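Local coordinates for protein particle-associated lyase (Acinetobacter bacteriophage AP22, PDB 4Y9V) that probably cleaves the capsular polysaccharide of Acinetobacter baumannii by lyase chemistry, as the tailspike with which the phage meets its host, at residues Q373-I378 / N391-K396; G424-V429 / C463-L468. All coordinates share one frame; numbering follows the deposited sequence.

Contact 1. Residues Q373-I378 / N391-K396; sequences QGCVLI and NTYYTK
C375 and Y393 are the residues whose CA atoms come nearest across the two segments, 7.1 Å apart, a gap bridged mainly by side chains. Residues 373-378 enter strand 376-378 from a loop, while 391-396 run along strand 391-394 and leave it into a loop or turn. The pair is a worked example of how two walls of a beta-helix pack through its interior. C375 reaches across with both side-chain atoms: its CB lies near the plane of the Y393 ring, at the edge, 4.1 Å from CD2. Its SG, turned beside the backbone N (chi1 -73°), rests 3.8 Å from T395 CG2 and 4.1 Å from Y393 CB. V376 adds a looser touch at the same ring edge, CG2 to Y393 CE2 at 4.4 Å. The far end of the tyrosine is held from its own strand, where N391 ND2 donates to Y393 OH over 3.1 Å, nearly straight at 167° and with the oxygen in the amide plane. That amide is itself fixed by Y362 O and C365 N. While the methyl of T395 faces C375, its hydroxyl bonds to N427 O. I367 of strand 366-368 and I426 of strand 424-427 pack on Y393, so the contact lies in the buried interior of the parallel beta-helix, with strand 376-378 on another wall beside strand 405-409.

Contact 2. Residues G424-V429 / C463-L468; sequences GCINGV and CDFDAL
F465 lays its side chain along the outgoing end of 424-429, and its atoms meet that segment one after another, from V429 back to I426. CB sits 3.7 Å from V429 O. One bond further, CG lies near the carbonyl carbon of V429, and CD1 passes 3.4 Å from G428 O. CE1 and CZ then reach I426, whose CG2 comes to 3.6 Å from CZ at an oblique tilt. The peptide between N427 and G428 meets the ring edge in plane, while C463 SG covers one face, 3.3 Å above the ring plane and displaced toward the rim. The backbones begin as neighbours in a parallel pairing, I426 beside C463, as expected of successive coils of the right-handed parallel beta-helix of pectin lyase-like proteins. D464 N donates to I426 O over 3.1 Å, nearly along the C=O axis (173°). Past this bridge the regular pairing ends, and a carboxylate joins the backbone bonds in linking the chains. D464 CG stands between its backbone N and carbonyl carbon (chi1 74°), which brings OD1 back to accept G428 N at 2.9 Å through its syn lone pair. The other oxygen, OD2, receives a proton from a water 2.6 Å away that also donates to N427 OD1. Further along, D466 N binds V429 O at 2.9 Å from above the carbonyl plane (47° out of it), while the D466 carboxylate turns to K498 in a salt bridge.

Both contacts belong to one parallel beta-helix and share a wall, since strands 391-394 and 424-427 are neighbours. They meet there directly, with a probable hydrogen bond from Y393 N to C425 O (2.9 Å), and T395 packs against both G428 and the F465 ring. Contact 1 is the core one, spanning the interior by apolar touches. Contact 2 stacks one coil on the next, burying more surface yet only partly sheltered: F465 and I426 face inward, whereas backbone bonds tie the neighbouring chains, and two aspartates and water serve the more exposed side. Each also brushes the second subunit, Y394 against its R342 and C425 against its E385.

Contact 1. Residues Q373-I378 / N391-K396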
# COMPACT_ATOMS: atom_id res chain seq x y z
N GLN A 373 -10.80 -19.43 -18.11
CA GLN A 373 -10.59 -19.88 -16.72
C GLN A 373 -9.30 -19.30 -16.13
O GLN A 373 -8.24 -19.26 -16.77
CB GLN A 373 -10.55 -21.39 -16.51
CG GLN A 373 -11.78 -22.12 -17.04
CD GLN A 373 -11.90 -23.50 -16.46
OE1 GLN A 373 -10.98 -24.00 -15.78
NE2 GLN A 373 -13.03 -24.16 -16.72
N GLY A 374 -9.41 -18.95 -14.86
CA GLY A 374 -8.28 -18.48 -14.06
C GLY A 374 -8.18 -16.96 -14.05
O GLY A 374 -8.60 -16.25 -14.95
N CYS A 375 -7.54 -16.44 -12.96
CA CYS A 375 -7.27 -15.03 -12.79
C CYS A 375 -5.84 -14.60 -13.04
O CYS A 375 -5.62 -13.49 -13.53
CB CYS A 375 -7.67 -14.58 -11.38
SG CYS A 375 -9.47 -14.48 -11.11
N VAL A 376 -4.85 -15.42 -12.63
CA VAL A 376 -3.47 -15.04 -12.66
C VAL A 376 -2.66 -16.17 -13.29
O VAL A 376 -2.80 -17.33 -12.85
CB VAL A 376 -2.92 -14.77 -11.22
CG1 VAL A 376 -1.46 -14.38 -11.26
CG2 VAL A 376 -3.74 -13.68 -10.53
N LEU A 377 -1.85 -15.84 -14.27
CA LEU A 377 -1.05 -16.81 -15.02
C LEU A 377 0.44 -16.55 -14.83
O LEU A 377 0.91 -15.42 -15.02
CB LEU A 377 -1.38 -16.71 -16.50
CG LEU A 377 -0.65 -17.72 -17.41
CD1 LEU A 377 -1.10 -19.13 -17.14
CD2 LEU A 377 -0.89 -17.32 -18.86
N ILE A 378 1.17 -17.61 -14.50
CA ILE A 378 2.63 -17.62 -14.44
C ILE A 378 3.10 -18.53 -15.59
O ILE A 378 3.12 -19.74 -15.46
CB ILE A 378 3.13 -18.11 -13.07
CG1 ILE A 378 2.58 -17.33 -11.92
CG2 ILE A 378 4.65 -18.12 -13.05
CD1 ILE A 378 2.83 -17.92 -10.54
N ASN A 391 -5.71 -9.11 -2.77
CA ASN A 391 -6.51 -8.87 -3.96
C ASN A 391 -7.95 -9.37 -3.76
O ASN A 391 -8.21 -10.23 -2.92
CB ASN A 391 -5.90 -9.57 -5.18
CG ASN A 391 -4.50 -9.09 -5.46
OD1 ASN A 391 -4.21 -7.89 -5.54
ND2 ASN A 391 -3.58 -10.05 -5.61
N THR A 392 -8.83 -8.86 -4.62
CA THR A 392 -10.20 -9.36 -4.75
C THR A 392 -10.30 -10.01 -6.14
O THR A 392 -9.97 -9.38 -7.13
CB THR A 392 -11.22 -8.25 -4.58
OG1 THR A 392 -11.04 -7.69 -3.28
CG2 THR A 392 -12.62 -8.80 -4.69
N TYR A 393 -10.72 -11.26 -6.15
CA TYR A 393 -10.80 -12.05 -7.38
C TYR A 393 -12.25 -12.31 -7.69
O TYR A 393 -13.02 -12.71 -6.81
CB TYR A 393 -10.07 -13.40 -7.21
CG TYR A 393 -8.66 -13.29 -6.67
CD1 TYR A 393 -8.43 -13.19 -5.30
CD2 TYR A 393 -7.54 -13.29 -7.52
CE1 TYR A 393 -7.15 -13.09 -4.77
CE2 TYR A 393 -6.26 -13.18 -7.00
CZ TYR A 393 -6.07 -13.08 -5.63
OH TYR A 393 -4.78 -12.92 -5.15
N TYR A 394 -12.64 -12.10 -8.95
CA TYR A 394 -14.04 -12.31 -9.37
C TYR A 394 -14.06 -13.43 -10.36
O TYR A 394 -13.54 -13.26 -11.48
CB TYR A 394 -14.57 -11.01 -9.97
CG TYR A 394 -14.74 -9.88 -8.99
CD1 TYR A 394 -15.83 -9.92 -8.13
CD2 TYR A 394 -13.85 -8.84 -8.84
CE1 TYR A 394 -16.04 -8.92 -7.19
CE2 TYR A 394 -14.05 -7.86 -7.89
CZ TYR A 394 -15.15 -7.90 -7.07
OH TYR A 394 -15.34 -6.92 -6.11
N THR A 395 -14.60 -14.59 -10.03
CA THR A 395 -14.61 -15.78 -10.86
C THR A 395 -16.03 -16.25 -11.11
O THR A 395 -16.96 -15.95 -10.36
CB THR A 395 -13.78 -16.95 -10.28
OG1 THR A 395 -14.50 -17.58 -9.19
CG2 THR A 395 -12.42 -16.51 -9.82
N LYS A 396 -16.16 -17.03 -12.19
CA LYS A 396 -17.43 -17.63 -12.58
C LYS A 396 -17.28 -19.03 -13.18
O LYS A 396 -18.31 -19.69 -13.26
CB LYS A 396 -18.22 -16.71 -13.49
CG LYS A 396 -17.54 -16.42 -14.81
CD LYS A 396 -18.61 -15.78 -15.72
CE LYS A 396 -17.99 -15.22 -16.96
NZ LYS A 396 -17.22 -16.24 -17.72

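Contact 2. Residues G424-V429 / C463-L468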
# COMPACT_ATOMS: atom_id res chain seq x y z
N GLY A 424 -6.99 -11.42 1.13
CA GLY A 424 -7.85 -11.09 0.03
C GLY A 424 -9.17 -11.85 0.08
O GLY A 424 -9.53 -12.48 1.09
N CYS A 425 -9.90 -11.75 -1.03
CA CYS A 425 -11.28 -12.21 -1.13
C CYS A 425 -11.47 -12.89 -2.49
O CYS A 425 -11.34 -12.23 -3.52
CB CYS A 425 -12.21 -11.03 -0.97
SG CYS A 425 -13.94 -11.50 -1.10
N ILE A 426 -11.77 -14.18 -2.48
CA ILE A 426 -11.95 -14.95 -3.68
C ILE A 426 -13.46 -15.21 -3.84
O ILE A 426 -14.06 -15.89 -3.01
CB ILE A 426 -11.17 -16.29 -3.62
CG1 ILE A 426 -9.68 -16.07 -3.33
CG2 ILE A 426 -11.40 -17.06 -4.91
CD1 ILE A 426 -8.96 -17.31 -2.89
N ASN A 427 -14.04 -14.64 -4.89
CA ASN A 427 -15.46 -14.71 -5.15
C ASN A 427 -15.77 -15.66 -6.28
O ASN A 427 -15.09 -15.65 -7.32
CB ASN A 427 -16.00 -13.34 -5.59
CG ASN A 427 -15.90 -12.32 -4.53
OD1 ASN A 427 -16.67 -12.33 -3.57
ND2 ASN A 427 -15.01 -11.40 -4.65
N GLY A 428 -16.83 -16.46 -6.13
CA GLY A 428 -17.39 -17.22 -7.20
C GLY A 428 -18.07 -18.48 -6.73
O GLY A 428 -18.27 -18.69 -5.54
N VAL A 429 -18.42 -19.33 -7.67
CA VAL A 429 -19.07 -20.61 -7.37
C VAL A 429 -18.08 -21.74 -7.17
O VAL A 429 -18.40 -22.71 -6.43
CB VAL A 429 -20.11 -20.95 -8.45
CG1 VAL A 429 -21.28 -19.98 -8.34
CG2 VAL A 429 -19.52 -21.09 -9.83
N CYS A 463 -12.81 -17.38 0.71
CA CYS A 463 -13.29 -17.94 -0.54
C CYS A 463 -14.73 -18.35 -0.33
O CYS A 463 -15.02 -19.14 0.58
CB CYS A 463 -12.44 -19.19 -0.89
SG CYS A 463 -13.05 -20.15 -2.28
N ASP A 464 -15.63 -17.84 -1.18
CA ASP A 464 -17.08 -18.13 -1.06
C ASP A 464 -17.55 -19.20 -2.04
O ASP A 464 -18.75 -19.34 -2.27
CB ASP A 464 -17.97 -16.92 -1.10
CG ASP A 464 -18.11 -16.33 -2.46
OD1 ASP A 464 -17.28 -16.64 -3.32
OD2 ASP A 464 -19.11 -15.61 -2.66
N PHE A 465 -16.63 -20.00 -2.56
CA PHE A 465 -17.03 -21.08 -3.48
C PHE A 465 -17.94 -22.07 -2.79
O PHE A 465 -17.73 -22.45 -1.63
CB PHE A 465 -15.81 -21.82 -3.98
CG PHE A 465 -14.84 -21.06 -4.89
CD1 PHE A 465 -15.06 -19.74 -5.27
CD2 PHE A 465 -13.74 -21.72 -5.35
CE1 PHE A 465 -14.14 -19.12 -6.12
CE2 PHE A 465 -12.82 -21.11 -6.21
CZ PHE A 465 -13.04 -19.80 -6.59
N ASP A 466 -18.90 -22.59 -3.55
CA ASP A 466 -19.72 -23.70 -3.03
C ASP A 466 -18.95 -25.01 -2.98
O ASP A 466 -19.28 -25.89 -2.17
CB ASP A 466 -20.99 -23.79 -3.88
CG ASP A 466 -21.73 -22.50 -3.82
OD1 ASP A 466 -22.11 -22.06 -2.71
OD2 ASP A 466 -21.88 -21.82 -4.88
N ALA A 467 -17.95 -25.16 -3.84
CA ALA A 467 -17.10 -26.35 -3.86
C ALA A 467 -15.69 -25.92 -4.23
O ALA A 467 -15.51 -24.97 -5.01
CB ALA A 467 -17.63 -27.38 -4.86
N LEU A 468 -14.71 -26.59 -3.67
CA LEU A 468 -13.29 -26.34 -3.94
C LEU A 468 -12.56 -27.63 -3.74
O LEU A 468 -12.69 -28.26 -2.69
CB LEU A 468 -12.78 -25.25 -2.98
CG LEU A 468 -11.28 -24.92 -3.13
CD1 LEU A 468 -10.96 -24.30 -4.47
CD2 LEU A 468 -10.84 -23.98 -1.99
O HOH W 1 -19.20 -13.57 -4.32
O HOH W 2 -21.01 -19.09 -4.50
O HOH W 3 -20.59 -17.62 -4.40